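Local coordinates for protein putative laminarinase (Phanerochaete chrysosporium, PDB 2W39) that probably hydrolyses the glycosidic bonds of beta-glucans such as laminarin and lichenin, as a secreted family 16 glycoside hydrolase of a white-rot fungus, at residues 139-142 with 143-146; 274-277 with 278-282. One frame throughout, in Å; residues are numbered along the deposited sequence. Where two conformers were deposited one is given.

Interaction 1 (139-142 with 143-146)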
ATOM      1  N   ALA A 139       2.621   0.575  21.364  1.00  8.32           N
ATOM      2  CA  ALA A 139       2.990   1.964  21.127  1.00  8.84           C
ATOM      3  C   ALA A 139       4.438   2.019  20.638  1.00  8.04           C
ATOM      4  O   ALA A 139       5.139   0.996  20.659  1.00  8.95           O
ATOM      5  CB  ALA A 139       2.799   2.816  22.389  1.00  9.68           C
ATOM      6  N   MET A 140       4.866   3.219  20.230  1.00  8.38           N
ATOM      7  CA  MET A 140       6.182   3.441  19.658  1.00  8.32           C
ATOM      8  C   MET A 140       6.892   4.539  20.443  1.00  9.36           C
ATOM      9  O   MET A 140       6.253   5.493  20.906  1.00 10.07           O
ATOM     10  CB  MET A 140       6.061   3.851  18.186  1.00  8.20           C
ATOM     11  CG  MET A 140       5.498   2.745  17.303  1.00  7.99           C
ATOM     12  SD  MET A 140       6.638   1.334  17.249  1.00  6.90           S
ATOM     13  CE  MET A 140       5.523  -0.073  17.326  1.00  7.79           C
ATOM     14  N   PRO A 141       8.219   4.423  20.591  1.00  9.95           N
ATOM     15  CA  PRO A 141       8.954   5.450  21.311  1.00 10.76           C
ATOM     16  C   PRO A 141       9.007   6.747  20.532  1.00 11.38           C
ATOM     17  O   PRO A 141       8.932   6.748  19.303  1.00 11.86           O
ATOM     18  CB  PRO A 141      10.355   4.851  21.496  1.00 11.87           C
ATOM     19  CG  PRO A 141      10.454   3.724  20.578  1.00 10.96           C
ATOM     20  CD  PRO A 141       9.090   3.332  20.123  1.00 10.07           C
ATOM     21  N   ALA A 142       9.135   7.857  21.251  1.00 11.89           N
ATOM     22  CA  ALA A 142       9.149   9.170  20.615  1.00 13.41           C
ATOM     23  C   ALA A 142      10.325   9.334  19.650  1.00 13.81           C
ATOM     24  O   ALA A 142      10.196   9.994  18.619  1.00 15.06           O
ATOM     25  CB  ALA A 142       9.188  10.268  21.674  1.00 13.88           C
ATOM     26  N   SER A 143      11.457   8.727  19.994  1.00 13.70           N
ATOM     27  CA  SER A 143      12.658   8.811  19.179  1.00 14.04           C
ATOM     28  C   SER A 143      13.159   7.413  18.866  1.00 12.88           C
ATOM     29  O   SER A 143      13.376   6.610  19.767  1.00 14.37           O
ATOM     30  CB  SER A 143      13.738   9.618  19.919  1.00 15.07           C
ATOM     31  OG  SER A 143      14.912   9.762  19.134  1.00 17.84           O
ATOM     32  N   ARG A 144      13.343   7.125  17.578  1.00 10.95           N
ATOM     33  CA  ARG A 144      14.012   5.911  17.152  1.00  9.77           C
ATOM     34  C   ARG A 144      14.605   6.136  15.774  1.00  8.72           C
ATOM     35  O   ARG A 144      14.194   7.030  15.039  1.00  9.22           O
ATOM     36  CB  ARG A 144      13.063   4.692  17.196  1.00  9.39           C
ATOM     37  CG  ARG A 144      11.956   4.652  16.135  1.00  8.30           C
ATOM     38  CD  ARG A 144      10.702   5.419  16.515  1.00  8.69           C
ATOM     39  NE  ARG A 144       9.613   4.973  15.644  1.00  7.32           N
ATOM     40  CZ  ARG A 144       8.378   5.464  15.640  1.00  7.00           C
ATOM     41  NH1 ARG A 144       8.015   6.418  16.504  1.00  8.44           N
ATOM     42  NH2 ARG A 144       7.494   4.973  14.769  1.00  7.45           N
ATOM     43  N   THR A 145      15.579   5.314  15.430  1.00  8.42           N
ATOM     44  CA  THR A 145      16.376   5.555  14.244  1.00  7.85           C
ATOM     45  C   THR A 145      15.622   5.228  12.951  1.00  7.34           C
ATOM     46  O   THR A 145      15.359   4.058  12.630  1.00  7.95           O
ATOM     47  CB  THR A 145      17.714   4.815  14.366  1.00  8.84           C
ATOM     48  OG1 THR A 145      18.448   5.453  15.411  1.00 11.16           O
ATOM     49  CG2 THR A 145      18.520   4.905  13.095  1.00  9.31           C
ATOM     50  N   MET A 146      15.328   6.289  12.200  1.00  6.77           N
ATOM     51  CA  MET A 146      14.637   6.189  10.915  1.00  7.07           C
ATOM     52  C   MET A 146      14.774   7.531  10.235  1.00  6.84           C
ATOM     53  O   MET A 146      15.104   8.532  10.890  1.00  7.28           O
ATOM     54  CB  MET A 146      13.163   5.830  11.116  1.00  7.08           C
ATOM     55  CG  MET A 146      12.369   6.874  11.886  1.00  6.86           C
ATOM     56  SD  MET A 146      10.778   6.202  12.352  1.00  7.81           S
ATOM     57  CE  MET A 146      10.043   7.616  13.173  1.00  7.59           C
TER
HETATM   58  O   HOH W   1      11.167   9.145  16.009  0.50 17.12           O
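Arg144 folds back over the turn it helps to form, so that its guanidinium group reaches Met140 and Pro141. Its CG sits between the backbone N and the carbonyl carbon (chi1 71°), and a bend at chi2 sends the rest of the chain back toward the preceding residues. There Arg144 NH1 donates to Pro141 O at 3.0 Å, almost in line with the carbonyl but 28° out of the guanidinium plane, and the N-H...O angle of 137° leaves the bond bent. Packing is close here. Met140 CB rests on one face, 3.6 Å from Arg144 NH1, while Met146 CE covers the centre of the opposite face. Beyond the turn, NH1 also bonds Asn153 OD1 and NE bonds Phe230 O, so the planar cation is gripped from several sides. With an alanine here, Pro141 O is likely to lose this donor and a gap to open between the two methionines. The outer side is looser: Ala142 and Ser143 are exposed, and a water donates to Ala142 O (2.9 Å) while weakly accepting from Arg144 N. This is a surface loop tied down by an inward-turned arginine, leading from strand 138-139 toward strand 149-152 of the GH16 beta-sandwich.

Interaction 2 (274-277 with 278-282)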
ATOM      1  N   VAL A 274     -17.695  11.874  -4.028  1.00  7.93           N
ATOM      2  CA  VAL A 274     -18.505  10.880  -4.731  1.00  7.89           C
ATOM      3  C   VAL A 274     -18.956  11.411  -6.094  1.00  8.40           C
ATOM      4  O   VAL A 274     -18.887  10.705  -7.098  1.00  8.34           O
ATOM      5  CB  VAL A 274     -19.699  10.404  -3.879  1.00  8.17           C
ATOM      6  CG1 VAL A 274     -20.668   9.545  -4.698  1.00  8.90           C
ATOM      7  CG2 VAL A 274     -19.191   9.626  -2.678  1.00  9.34           C
ATOM      8  N   ASP A 275     -19.411  12.656  -6.128  0.50  8.43           N
ATOM      9  CA  ASP A 275     -19.829  13.251  -7.385  0.50  9.25           C
ATOM     10  C   ASP A 275     -18.651  13.354  -8.379  0.50  9.38           C
ATOM     11  O   ASP A 275     -18.828  13.124  -9.576  0.50  9.59           O
ATOM     12  CB  ASP A 275     -20.483  14.603  -7.104  0.50  9.70           C
ATOM     13  CG  ASP A 275     -21.185  15.181  -8.309  0.50 10.09           C
ATOM     14  OD1 ASP A 275     -22.054  14.497  -8.886  0.50 11.33           O
ATOM     15  OD2 ASP A 275     -20.890  16.346  -8.647  0.50 13.76           O
ATOM     16  N   TYR A 276     -17.454  13.668  -7.880  1.00  9.46           N
ATOM     17  CA  TYR A 276     -16.261  13.760  -8.710  1.00  9.70           C
ATOM     18  C   TYR A 276     -15.935  12.404  -9.328  1.00  9.16           C
ATOM     19  O   TYR A 276     -15.699  12.291 -10.531  1.00  9.74           O
ATOM     20  CB  TYR A 276     -15.080  14.288  -7.889  1.00 10.07           C
ATOM     21  CG  TYR A 276     -13.858  14.553  -8.733  1.00 10.25           C
ATOM     22  CD1 TYR A 276     -13.694  15.787  -9.364  1.00 11.99           C
ATOM     23  CD2 TYR A 276     -12.891  13.564  -8.945  1.00 10.60           C
ATOM     24  CE1 TYR A 276     -12.594  16.045 -10.167  1.00 13.26           C
ATOM     25  CE2 TYR A 276     -11.792  13.815  -9.754  1.00 10.42           C
ATOM     26  CZ  TYR A 276     -11.645  15.049 -10.358  1.00 11.74           C
ATOM     27  OH  TYR A 276     -10.535  15.284 -11.146  1.00 13.08           O
ATOM     28  N   VAL A 277     -15.934  11.379  -8.480  1.00  8.79           N
ATOM     29  CA  VAL A 277     -15.647  10.021  -8.940  1.00  8.55           C
ATOM     30  C   VAL A 277     -16.716   9.523  -9.922  1.00  8.36           C
ATOM     31  O   VAL A 277     -16.382   8.861 -10.906  1.00  8.50           O
ATOM     32  CB  VAL A 277     -15.472   9.082  -7.727  1.00  8.68           C
ATOM     33  CG1 VAL A 277     -15.443   7.604  -8.161  1.00  9.19           C
ATOM     34  CG2 VAL A 277     -14.196   9.446  -6.973  1.00  8.78           C
ATOM     35  N   ASN A 278     -17.991   9.852  -9.694  1.00  8.50           N
ATOM     36  CA  ASN A 278     -19.038   9.429 -10.617  1.00  8.74           C
ATOM     37  C   ASN A 278     -18.853  10.034 -12.005  1.00  9.04           C
ATOM     38  O   ASN A 278     -19.022   9.370 -13.020  1.00  9.74           O
ATOM     39  CB  ASN A 278     -20.425   9.870 -10.123  1.00  9.16           C
ATOM     40  CG  ASN A 278     -20.942   9.058  -8.954  1.00  8.97           C
ATOM     41  OD1 ASN A 278     -20.394   8.014  -8.612  1.00  9.27           O
ATOM     42  ND2 ASN A 278     -22.029   9.542  -8.331  1.00  9.65           N
ATOM     43  N   ASN A 279     -18.525  11.321 -12.036  1.00  9.50           N
ATOM     44  CA  ASN A 279     -18.749  12.126 -13.235  1.00 10.55           C
ATOM     45  C   ASN A 279     -17.526  12.443 -14.070  1.00 10.35           C
ATOM     46  O   ASN A 279     -17.661  13.021 -15.152  1.00 11.41           O
ATOM     47  CB  ASN A 279     -19.569  13.361 -12.867  1.00 12.46           C
ATOM     48  CG  ASN A 279     -20.954  12.972 -12.393  1.00 14.66           C
ATOM     49  OD1 ASN A 279     -21.394  13.355 -11.313  1.00 22.08           O
ATOM     50  ND2 ASN A 279     -21.636  12.168 -13.196  1.00 17.18           N
ATOM     51  N   ASN A 280     -16.353  12.012 -13.609  1.00 10.02           N
ATOM     52  CA  ASN A 280     -15.111  12.354 -14.301  1.00 10.02           C
ATOM     53  C   ASN A 280     -14.254  11.135 -14.653  1.00  9.53           C
ATOM     54  O   ASN A 280     -13.114  11.039 -14.209  1.00  9.44           O
ATOM     55  CB  ASN A 280     -14.304  13.347 -13.461  1.00 10.22           C
ATOM     56  CG  ASN A 280     -15.056  14.641 -13.237  1.00 11.69           C
ATOM     57  OD1 ASN A 280     -15.066  15.529 -14.100  1.00 14.92           O
ATOM     58  ND2 ASN A 280     -15.730  14.742 -12.104  1.00 12.25           N
ATOM     59  N   PRO A 281     -14.787  10.197 -15.460  1.00  9.95           N
ATOM     60  CA  PRO A 281     -14.010   8.989 -15.752  1.00 10.05           C
ATOM     61  C   PRO A 281     -12.623   9.286 -16.296  1.00  9.88           C
ATOM     62  O   PRO A 281     -11.670   8.619 -15.902  1.00  9.55           O
ATOM     63  CB  PRO A 281     -14.853   8.268 -16.810  1.00 10.24           C
ATOM     64  CG  PRO A 281     -15.852   9.328 -17.336  1.00 10.37           C
ATOM     65  CD  PRO A 281     -16.100  10.179 -16.138  1.00 10.50           C
ATOM     66  N   SER A 282     -12.504  10.272 -17.185  0.50 10.78           N
ATOM     67  CA  SER A 282     -11.216  10.560 -17.805  0.50 11.31           C
ATOM     68  C   SER A 282     -10.160  10.975 -16.791  0.50 10.73           C
ATOM     69  O   SER A 282      -8.966  10.724 -16.993  0.50 10.70           O
ATOM     70  CB  SER A 282     -11.362  11.612 -18.908  0.50 12.20           C
ATOM     71  OG  SER A 282     -12.120  11.079 -19.979  0.50 14.56           O
TER
HETATM   72  O   HOH W   2     -23.354  11.919  -9.412  1.00 16.50           O
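The backbone of 274-279 keeps its helical course through Val274 O, which accepts from Asn278 N at 2.9 Å, and Asp275 O, which accepts from Asn279 N at 3.1 Å, until Asn280 departs from helical phi/psi. Asn280 then turns its side chain back on the helix it has just left. With CG anti to the carbonyl carbon (chi1 -61°), its ND2 donates to Tyr276 O at 2.9 Å, with a nearly straight N-H...O angle of 165°. The donor lies in the carbonyl plane, on a lone pair, and the oxygen lies close to the amide plane. Weaker bonds from Asn279 N and Asn280 N reach the same oxygen. The amide also passes over one face of the Tyr276 ring, where ND2 stands 3.6 Å from CD1, off toward the rim, with the two planes 28° apart. At the C-terminal end of helix 273-279, whose first residue, Cys273, is disulfide-bonded to Cys254, the first residue to leave helical phi/psi thus returns its side-chain amide to a carbonyl of the last turn. Asn278 lies alongside Val274, one turn before it, its ND2 3.9 Å from Val274 CG1. The Asn278 amide is divided between two partners, since OD1 accepts from Arg30 while ND2 donates to a water at 2.9 Å. A further bond from that water to Asp275 OD1 is doubtful, because Asp275 adopts two conformers.

Both contacts are local and belong to different elements on opposite sides of the chain's centre, their own centres about 40 Å apart and without any touch. Interaction 1 lies at the surface, in a loop between strands, whereas interaction 2 is partly buried, with Val277 and Asn278 inside and Asp275 and Asn279 exposed. In each, a side-chain N-H is given to a backbone carbonyl. A charged guanidinium serves the irregular loop and also reaches strand 229-232. A neutral amide serves the helix end, where the backbone donors to the same carbonyl are weak. Methionine flanks the planar donor in 139-146; in 274-282 an aromatic ring does.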